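Local coordinates for protein Niban 2 (Homo sapiens, PDB 7CTP) that may suppress apoptosis and may promote melanoma cell invasion, and has transcription coactivator and cadherin-binding activity, at residues D210-R213 with M214-S218. Sequence-based numbering, arbitrary orientation.
Sequences DAIR and MYRQS
Helix 204-218 carries Arg213 and Gln217 one turn apart, and their side chains run side by side in the same direction. Arg213 NH1 donates to Gln217 OE1 over 2.9 Å. The amide oxygen lies at the guanidinium edge, practically in its plane, whereas the nitrogen stands above the amide's carbonyl plane, and the two flat groups are turned 46° apart. Arg213 reaches this place with CG anti to the backbone N (chi1 -180°) and a bend at chi3 (48°), which brings the guanidinium back alongside the helix. Arg213 CG itself passes 3.4 Å from Gln217 OE1. The same cation is held from the preceding turn: Arg213 NH2 forms a long salt bridge of 3.3 Å to Asp210 OD1, which also lies at the guanidinium edge, approaching from above the carboxylate plane. Met214 lies beside it, its sulfur SD 3.5 Å from Arg213 NH1 and set obliquely to the group, while its CG sits against Asp210 O. Beneath the side chains, regular i to i+4 bonds continue the helix, among them Gln217 N to Arg213 O at 2.8 Å. Ser218 OG turns back onto Tyr215 O, donating in the carbonyl plane on a lone pair across 2.7 Å. Glu537 is salt-bridged through OE1 to Arg213 NH1 and hydrogen-bonded through OE2 to Gln217 NE2; this acid probably helps balance the arginine's charge. Asp210, Gln217 and Glu537 together probably restrict guanidinium rotation. Elsewhere, Ile212 packs on Phe27 and Leu239, and Tyr215 OH is hydrogen-bonded to Glu243 OE1. The arrangement is that of a helix packed among helices 10-48, 232-252 and 532-555, with an i, i+3 salt bridge and an i, i+4 side-chain hydrogen bond along one side.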
loop_
_atom_site.group_PDB
_atom_site.type_symbol
_atom_site.label_atom_id
_atom_site.label_comp_id
_atom_site.label_asym_id
_atom_site.label_seq_id
_atom_site.Cartn_x
_atom_site.Cartn_y
_atom_site.Cartn_z
ATOM N N ASP A 210 -0.083 -11.649 -5.773
ATOM C CA ASP A 210 -0.967 -12.640 -6.379
ATOM C C ASP A 210 -1.074 -13.889 -5.516
ATOM O O ASP A 210 -2.156 -14.468 -5.394
ATOM C CB ASP A 210 -0.491 -13.009 -7.788
ATOM C CG ASP A 210 -0.773 -11.917 -8.811
ATOM O OD1 ASP A 210 -1.766 -11.176 -8.645
ATOM O OD2 ASP A 210 0.011 -11.798 -9.779
ATOM N N ALA A 211 0.029 -14.328 -4.903
ATOM C CA ALA A 211 -0.053 -15.499 -4.037
ATOM C C ALA A 211 -0.939 -15.223 -2.829
ATOM O O ALA A 211 -1.674 -16.110 -2.374
ATOM C CB ALA A 211 1.340 -15.940 -3.584
ATOM N N ILE A 212 -0.857 -14.005 -2.280
ATOM C CA ILE A 212 -1.711 -13.638 -1.152
ATOM C C ILE A 212 -3.167 -13.734 -1.564
ATOM O O ILE A 212 -4.005 -14.283 -0.840
ATOM C CB ILE A 212 -1.367 -12.223 -0.650
ATOM C CG1 ILE A 212 -0.050 -12.232 0.140
ATOM C CG2 ILE A 212 -2.516 -11.669 0.208
ATOM C CD1 ILE A 212 -0.190 -12.789 1.571
ATOM N N ARG A 213 -3.486 -13.194 -2.744
ATOM C CA ARG A 213 -4.868 -13.197 -3.204
ATOM C C ARG A 213 -5.359 -14.618 -3.447
ATOM O O ARG A 213 -6.485 -14.965 -3.065
ATOM C CB ARG A 213 -5.008 -12.353 -4.470
ATOM C CG ARG A 213 -6.442 -12.303 -5.006
ATOM C CD ARG A 213 -6.557 -11.420 -6.245
ATOM N NE ARG A 213 -5.520 -11.715 -7.234
ATOM C CZ ARG A 213 -5.526 -12.759 -8.057
ATOM N NH1 ARG A 213 -6.521 -13.634 -8.024
ATOM N NH2 ARG A 213 -4.531 -12.922 -8.921
ATOM N N MET A 214 -4.519 -15.467 -4.059
ATOM C CA MET A 214 -4.936 -16.840 -4.340
ATOM C C MET A 214 -5.122 -17.647 -3.070
ATOM O O MET A 214 -6.027 -18.487 -2.994
ATOM C CB MET A 214 -3.936 -17.559 -5.255
ATOM C CG MET A 214 -3.557 -16.854 -6.532
ATOM S SD MET A 214 -4.892 -16.771 -7.731
ATOM C CE MET A 214 -5.961 -18.103 -7.220
ATOM N N TYR A 215 -4.249 -17.444 -2.081
ATOM C CA TYR A 215 -4.445 -18.093 -0.792
ATOM C C TYR A 215 -5.769 -17.669 -0.165
ATOM O O TYR A 215 -6.552 -18.512 0.291
ATOM C CB TYR A 215 -3.280 -17.791 0.157
ATOM C CG TYR A 215 -3.483 -18.396 1.538
ATOM C CD1 TYR A 215 -4.224 -17.732 2.511
ATOM C CD2 TYR A 215 -2.977 -19.649 1.849
ATOM C CE1 TYR A 215 -4.442 -18.284 3.751
ATOM C CE2 TYR A 215 -3.190 -20.210 3.108
ATOM C CZ TYR A 215 -3.929 -19.526 4.043
ATOM O OH TYR A 215 -4.148 -20.078 5.295
ATOM N N ARG A 216 -6.034 -16.360 -0.132
ATOM C CA ARG A 216 -7.278 -15.877 0.457
ATOM C C ARG A 216 -8.491 -16.408 -0.305
ATOM O O ARG A 216 -9.486 -16.811 0.310
ATOM C CB ARG A 216 -7.263 -14.347 0.527
ATOM C CG ARG A 216 -6.301 -13.837 1.620
ATOM C CD ARG A 216 -6.376 -12.340 1.911
ATOM N NE ARG A 216 -7.419 -11.983 2.882
ATOM C CZ ARG A 216 -8.527 -11.335 2.541
ATOM N NH1 ARG A 216 -9.439 -11.026 3.450
ATOM N NH2 ARG A 216 -8.708 -10.983 1.275
ATOM N N GLN A 217 -8.406 -16.466 -1.638
ATOM C CA GLN A 217 -9.492 -17.041 -2.431
ATOM C C GLN A 217 -9.735 -18.501 -2.066
ATOM O O GLN A 217 -10.876 -18.969 -2.090
ATOM C CB GLN A 217 -9.178 -16.906 -3.922
ATOM C CG GLN A 217 -9.481 -15.535 -4.484
ATOM C CD GLN A 217 -9.070 -15.379 -5.933
ATOM O OE1 GLN A 217 -8.875 -14.262 -6.405
ATOM N NE2 GLN A 217 -8.914 -16.496 -6.642
ATOM N N SER A 218 -8.676 -19.240 -1.730
ATOM C CA SER A 218 -8.831 -20.642 -1.353
ATOM C C SER A 218 -9.527 -20.793 -0.008
ATOM O O SER A 218 -10.033 -21.879 0.302
ATOM C CB SER A 218 -7.466 -21.330 -1.340
ATOM O OG SER A 218 -6.823 -21.161 -0.086
#